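Non-ribosomal peptide synthetase (Streptomyces halstedii, PDB 3WV4) is a non-ribosomal peptide synthetase of the AMP-binding (ANL) enzyme family, represented here by its N-terminal domain. Local coordinates at residues I138-E151 and V160-W172. Numbering follows the deposited sequence.
Sequences IADADPRLVIAEDE and VTDLPVYSIDSLW
Val146 and Tyr166 meet through their backbones at the middle of a parallel strand pair, 145-148 beside 165-167. Val146 N donates to Pro164 O, Tyr166 N to Val146 O at 2.7 Å, and Ala148 N to Tyr166 O in an almost straight bond (174° at the hydrogen). Ile168 N then binds Ala148 O at 2.9 Å, which carries the pairing into the first turn of helix 168-180.

The side chain of Tyr166 lies on the same sheet face as Ile147. Tyr166 CB sits 3.9 Å from Val146 O; with CG anti to the carbonyl carbon (chi1 -67°), the ring keeps this oxygen at its edge, near the ring plane, by CD2. Farther out, Tyr166 CE2 lies 4.0 Å from Leu145 CD2, and the two side chains cross at about a right angle. Trp86 of helix 73-89 adds an edge-to-face contact with the ring. On that face too, Leu171 CD2 reaches Ile147 CG2 at 4.2 Å.

On the other face, Val165 CG1 touches both Val146 CG1 and Ala148 CB, and helix 151-160 covers all three residues. Before the strands, Leu163 CD1 packs on Pro143 CG at 3.7 Å, and Thr161 OG1 accepts from Leu163 N at 3.1 Å in an ST turn whose threonine lies against Ile138 CG2.

Strand 145-148, helix 151-160 and strand 165-167 thus form a beta-alpha-beta crossover, with 165-167 as the outermost strand of a four-stranded parallel sheet in the AMP-binding domain.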
loop_
_atom_site.group_PDB
_atom_site.type_symbol
_atom_site.label_atom_id
_atom_site.label_comp_id
_atom_site.label_asym_id
_atom_site.label_seq_id
_atom_site.Cartn_x
_atom_site.Cartn_y
_atom_site.Cartn_z
ATOM N N ILE A 138 3.108 19.524 -1.370
ATOM C CA ILE A 138 4.212 19.530 -2.310
ATOM C C ILE A 138 5.433 20.215 -1.744
ATOM O O ILE A 138 6.532 19.670 -1.810
ATOM C CB ILE A 138 3.793 20.159 -3.645
ATOM C CG1 ILE A 138 2.767 19.228 -4.287
ATOM C CG2 ILE A 138 5.000 20.415 -4.549
ATOM C CD1 ILE A 138 2.298 19.641 -5.652
ATOM N N ALA A 139 5.245 21.395 -1.142
ATOM C CA ALA A 139 6.346 22.094 -0.468
ATOM C C ALA A 139 6.861 21.282 0.718
ATOM O O ALA A 139 8.054 21.249 0.968
ATOM C CB ALA A 139 5.913 23.496 0.017
ATOM N N ASP A 140 6.000 20.640 1.477
ATOM C CA ASP A 140 6.547 19.795 2.560
ATOM C C ASP A 140 7.417 18.644 1.955
ATOM O O ASP A 140 8.508 18.358 2.445
ATOM C CB ASP A 140 5.449 19.221 3.424
ATOM C CG ASP A 140 6.002 18.500 4.654
ATOM O OD1 ASP A 140 6.450 19.228 5.540
ATOM O OD2 ASP A 140 6.004 17.227 4.709
ATOM N N ALA A 141 6.967 18.057 0.837
ATOM C CA ALA A 141 7.704 16.945 0.196
ATOM C C ALA A 141 8.962 17.419 -0.418
ATOM O O ALA A 141 9.965 16.655 -0.544
ATOM C CB ALA A 141 6.853 16.301 -0.872
ATOM N N ASP A 142 8.930 18.663 -0.887
ATOM C CA ASP A 142 10.128 19.283 -1.442
ATOM C C ASP A 142 10.731 18.434 -2.581
ATOM O O ASP A 142 11.925 18.091 -2.551
ATOM C CB ASP A 142 11.140 19.565 -0.298
ATOM C CG ASP A 142 12.410 20.308 -0.751
ATOM O OD1 ASP A 142 12.384 21.036 -1.773
ATOM O OD2 ASP A 142 13.446 20.110 -0.070
ATOM N N PRO A 143 9.941 18.144 -3.626
ATOM C CA PRO A 143 10.443 17.237 -4.676
ATOM C C PRO A 143 11.245 17.938 -5.768
ATOM O O PRO A 143 11.380 19.127 -5.766
ATOM C CB PRO A 143 9.170 16.697 -5.287
ATOM C CG PRO A 143 8.266 17.885 -5.235
ATOM C CD PRO A 143 8.592 18.612 -3.946
ATOM N N ARG A 144 11.734 17.148 -6.701
ATOM C CA ARG A 144 12.515 17.599 -7.812
ATOM C C ARG A 144 11.538 17.915 -8.945
ATOM O O ARG A 144 11.745 18.837 -9.718
ATOM C CB ARG A 144 13.418 16.429 -8.149
ATOM C CG ARG A 144 14.557 16.691 -9.042
ATOM C CD ARG A 144 15.732 17.370 -8.371
ATOM N NE ARG A 144 16.840 17.291 -9.331
ATOM C CZ ARG A 144 17.703 18.265 -9.553
ATOM N NH1 ARG A 144 17.622 19.404 -8.869
ATOM N NH2 ARG A 144 18.649 18.105 -10.470
ATOM N N LEU A 145 10.429 17.175 -9.006
ATOM C CA LEU A 145 9.452 17.294 -10.085
ATOM C C LEU A 145 8.145 16.638 -9.726
ATOM O O LEU A 145 7.983 16.071 -8.647
ATOM C CB LEU A 145 9.984 16.737 -11.386
ATOM C CG LEU A 145 10.454 15.283 -11.453
ATOM C CD1 LEU A 145 9.279 14.351 -11.679
ATOM C CD2 LEU A 145 11.448 15.139 -12.597
ATOM N N VAL A 146 7.174 16.836 -10.589
ATOM C CA VAL A 146 5.829 16.454 -10.294
ATOM C C VAL A 146 5.250 15.795 -11.509
ATOM O O VAL A 146 5.406 16.308 -12.635
ATOM C CB VAL A 146 4.951 17.675 -9.944
ATOM C CG1 VAL A 146 3.491 17.271 -9.787
ATOM C CG2 VAL A 146 5.461 18.377 -8.686
ATOM N N ILE A 147 4.562 14.677 -11.299
ATOM C CA ILE A 147 3.920 13.996 -12.405
ATOM C C ILE A 147 2.419 14.043 -12.242
ATOM O O ILE A 147 1.895 13.623 -11.189
ATOM C CB ILE A 147 4.423 12.552 -12.498
ATOM C CG1 ILE A 147 5.899 12.597 -12.869
ATOM C CG2 ILE A 147 3.622 11.776 -13.538
ATOM C CD1 ILE A 147 6.638 11.348 -12.590
ATOM N N ALA A 148 1.730 14.495 -13.289
ATOM C CA ALA A 148 0.278 14.701 -13.288
ATOM C C ALA A 148 -0.383 13.741 -14.257
ATOM O O ALA A 148 0.257 13.192 -15.151
ATOM C CB ALA A 148 -0.044 16.144 -13.710
ATOM N N GLU A 149 -1.686 13.646 -14.140
ATOM C CA GLU A 149 -2.488 12.731 -14.888
ATOM C C GLU A 149 -2.719 13.139 -16.368
ATOM O O GLU A 149 -2.946 12.299 -17.204
ATOM C CB GLU A 149 -3.845 12.613 -14.170
ATOM C CG GLU A 149 -4.876 11.746 -14.879
ATOM C CD GLU A 149 -6.150 11.619 -14.093
ATOM O OE1 GLU A 149 -6.877 10.642 -14.342
ATOM O OE2 GLU A 149 -6.395 12.465 -13.216
ATOM N N ASP A 150 -2.776 14.432 -16.638
ATOM C CA ASP A 150 -3.097 14.947 -17.968
ATOM C C ASP A 150 -2.726 16.399 -17.967
ATOM O O ASP A 150 -2.245 16.912 -16.965
ATOM C CB ASP A 150 -4.556 14.728 -18.363
ATOM C CG ASP A 150 -5.547 15.455 -17.451
ATOM O OD1 ASP A 150 -5.236 16.488 -16.865
ATOM O OD2 ASP A 150 -6.688 15.000 -17.323
ATOM N N GLU A 151 -2.937 17.082 -19.079
ATOM C CA GLU A 151 -2.496 18.478 -19.176
ATOM C C GLU A 151 -3.322 19.427 -18.329
ATOM O O GLU A 151 -2.799 20.386 -17.772
ATOM C CB GLU A 151 -2.457 18.956 -20.646
ATOM C CG GLU A 151 -1.224 18.467 -21.385
ATOM C CD GLU A 151 0.086 18.927 -20.745
ATOM O OE1 GLU A 151 0.143 20.056 -20.169
ATOM O OE2 GLU A 151 1.070 18.173 -20.841
ATOM N N VAL A 160 0.386 25.891 -8.340
ATOM C CA VAL A 160 0.713 25.715 -6.930
ATOM C C VAL A 160 2.161 25.383 -6.671
ATOM O O VAL A 160 2.548 25.273 -5.531
ATOM C CB VAL A 160 -0.213 24.701 -6.225
ATOM C CG1 VAL A 160 -1.675 25.017 -6.497
ATOM C CG2 VAL A 160 0.103 23.259 -6.625
ATOM N N THR A 161 2.966 25.228 -7.716
ATOM C CA THR A 161 4.391 25.007 -7.549
ATOM C C THR A 161 5.081 25.601 -8.760
ATOM O O THR A 161 4.482 25.768 -9.816
ATOM C CB THR A 161 4.763 23.479 -7.382
ATOM O OG1 THR A 161 6.178 23.326 -7.137
ATOM C CG2 THR A 161 4.448 22.688 -8.648
ATOM N N ASP A 162 6.353 25.934 -8.584
ATOM C CA ASP A 162 7.211 26.374 -9.662
ATOM C C ASP A 162 8.070 25.237 -10.185
ATOM O O ASP A 162 8.800 25.407 -11.162
ATOM C CB ASP A 162 8.099 27.519 -9.153
ATOM C CG ASP A 162 7.270 28.720 -8.648
ATOM O OD1 ASP A 162 6.111 28.896 -9.116
ATOM O OD2 ASP A 162 7.755 29.450 -7.747
ATOM N N LEU A 163 8.029 24.084 -9.523
ATOM C CA LEU A 163 8.801 22.940 -10.011
ATOM C C LEU A 163 8.209 22.480 -11.332
ATOM O O LEU A 163 7.020 22.701 -11.598
ATOM C CB LEU A 163 8.794 21.791 -9.003
ATOM C CG LEU A 163 9.399 22.198 -7.637
ATOM C CD1 LEU A 163 8.857 21.291 -6.527
ATOM C CD2 LEU A 163 10.924 22.275 -7.617
ATOM N N PRO A 164 9.032 21.826 -12.153
ATOM C CA PRO A 164 8.556 21.161 -13.371
ATOM C C PRO A 164 7.473 20.121 -13.126
ATOM O O PRO A 164 7.620 19.268 -12.279
ATOM C CB PRO A 164 9.815 20.488 -13.934
ATOM C CG PRO A 164 10.941 21.142 -13.259
ATOM C CD PRO A 164 10.450 21.560 -11.913
ATOM N N VAL A 165 6.376 20.241 -13.858
ATOM C CA VAL A 165 5.246 19.336 -13.786
ATOM C C VAL A 165 5.173 18.631 -15.135
ATOM O O VAL A 165 5.184 19.315 -16.162
ATOM C CB VAL A 165 3.931 20.135 -13.629
ATOM C CG1 VAL A 165 2.733 19.198 -13.465
ATOM C CG2 VAL A 165 4.056 21.109 -12.478
ATOM N N TYR A 166 5.009 17.308 -15.151
ATOM C CA TYR A 166 4.979 16.560 -16.409
ATOM C C TYR A 166 3.714 15.775 -16.521
ATOM O O TYR A 166 3.348 15.100 -15.588
ATOM C CB TYR A 166 6.118 15.601 -16.450
ATOM C CG TYR A 166 7.453 16.264 -16.514
ATOM C CD1 TYR A 166 8.022 16.624 -17.742
ATOM C CD2 TYR A 166 8.146 16.529 -15.360
ATOM C CE1 TYR A 166 9.250 17.262 -17.806
ATOM C CE2 TYR A 166 9.396 17.152 -15.383
ATOM C CZ TYR A 166 9.960 17.521 -16.627
ATOM O OH TYR A 166 11.207 18.162 -16.743
ATOM N N SER A 167 3.043 15.866 -17.658
ATOM C CA SER A 167 1.903 15.008 -17.972
ATOM C C SER A 167 2.349 13.559 -18.153
ATOM O O SER A 167 3.339 13.316 -18.817
ATOM C CB SER A 167 1.298 15.473 -19.293
ATOM O OG SER A 167 0.060 14.832 -19.553
ATOM N N ILE A 168 1.604 12.590 -17.626
ATOM C CA ILE A 168 2.029 11.203 -17.794
ATOM C C ILE A 168 2.054 10.764 -19.288
ATOM O O ILE A 168 2.889 10.008 -19.688
ATOM C CB ILE A 168 1.192 10.221 -16.949
ATOM C CG1 ILE A 168 1.801 8.826 -17.002
ATOM C CG2 ILE A 168 -0.244 10.110 -17.453
ATOM C CD1 ILE A 168 3.181 8.741 -16.406
ATOM N N ASP A 169 1.128 11.244 -20.098
ATOM C CA ASP A 169 1.107 10.912 -21.532
ATOM C C ASP A 169 2.306 11.467 -22.231
ATOM O O ASP A 169 3.034 10.755 -22.904
ATOM C CB ASP A 169 -0.115 11.536 -22.151
ATOM C CG ASP A 169 -1.385 11.192 -21.366
ATOM O OD1 ASP A 169 -1.810 10.004 -21.442
ATOM O OD2 ASP A 169 -1.903 12.102 -20.623
ATOM N N SER A 170 2.530 12.758 -22.090
ATOM C CA SER A 170 3.619 13.335 -22.798
ATOM C C SER A 170 4.886 12.557 -22.430
ATOM O O SER A 170 5.598 12.036 -23.320
ATOM C CB SER A 170 3.707 14.846 -22.536
ATOM O OG SER A 170 4.645 15.150 -21.524
ATOM N N LEU A 171 5.184 12.451 -21.136
ATOM C CA LEU A 171 6.456 11.812 -20.767
ATOM C C LEU A 171 6.495 10.331 -21.084
ATOM O O LEU A 171 7.566 9.777 -21.237
ATOM C CB LEU A 171 6.858 11.998 -19.318
ATOM C CG LEU A 171 6.190 11.080 -18.278
ATOM C CD1 LEU A 171 7.014 9.811 -18.050
ATOM C CD2 LEU A 171 5.998 11.821 -16.971
ATOM N N TRP A 172 5.352 9.675 -21.180
ATOM C CA TRP A 172 5.340 8.274 -21.552
ATOM C C TRP A 172 5.895 8.050 -22.953
ATOM O O TRP A 172 6.470 7.021 -23.195
ATOM C CB TRP A 172 3.955 7.609 -21.385
ATOM C CG TRP A 172 4.101 6.148 -21.000
ATOM C CD1 TRP A 172 3.807 5.058 -21.768
ATOM C CD2 TRP A 172 4.620 5.644 -19.757
ATOM N NE1 TRP A 172 4.116 3.913 -21.077
ATOM C CE2 TRP A 172 4.632 4.246 -19.849
ATOM C CE3 TRP A 172 5.105 6.247 -18.588
ATOM C CZ2 TRP A 172 5.092 3.438 -18.813
ATOM C CZ3 TRP A 172 5.548 5.442 -17.543
ATOM C CH2 TRP A 172 5.552 4.059 -17.667
#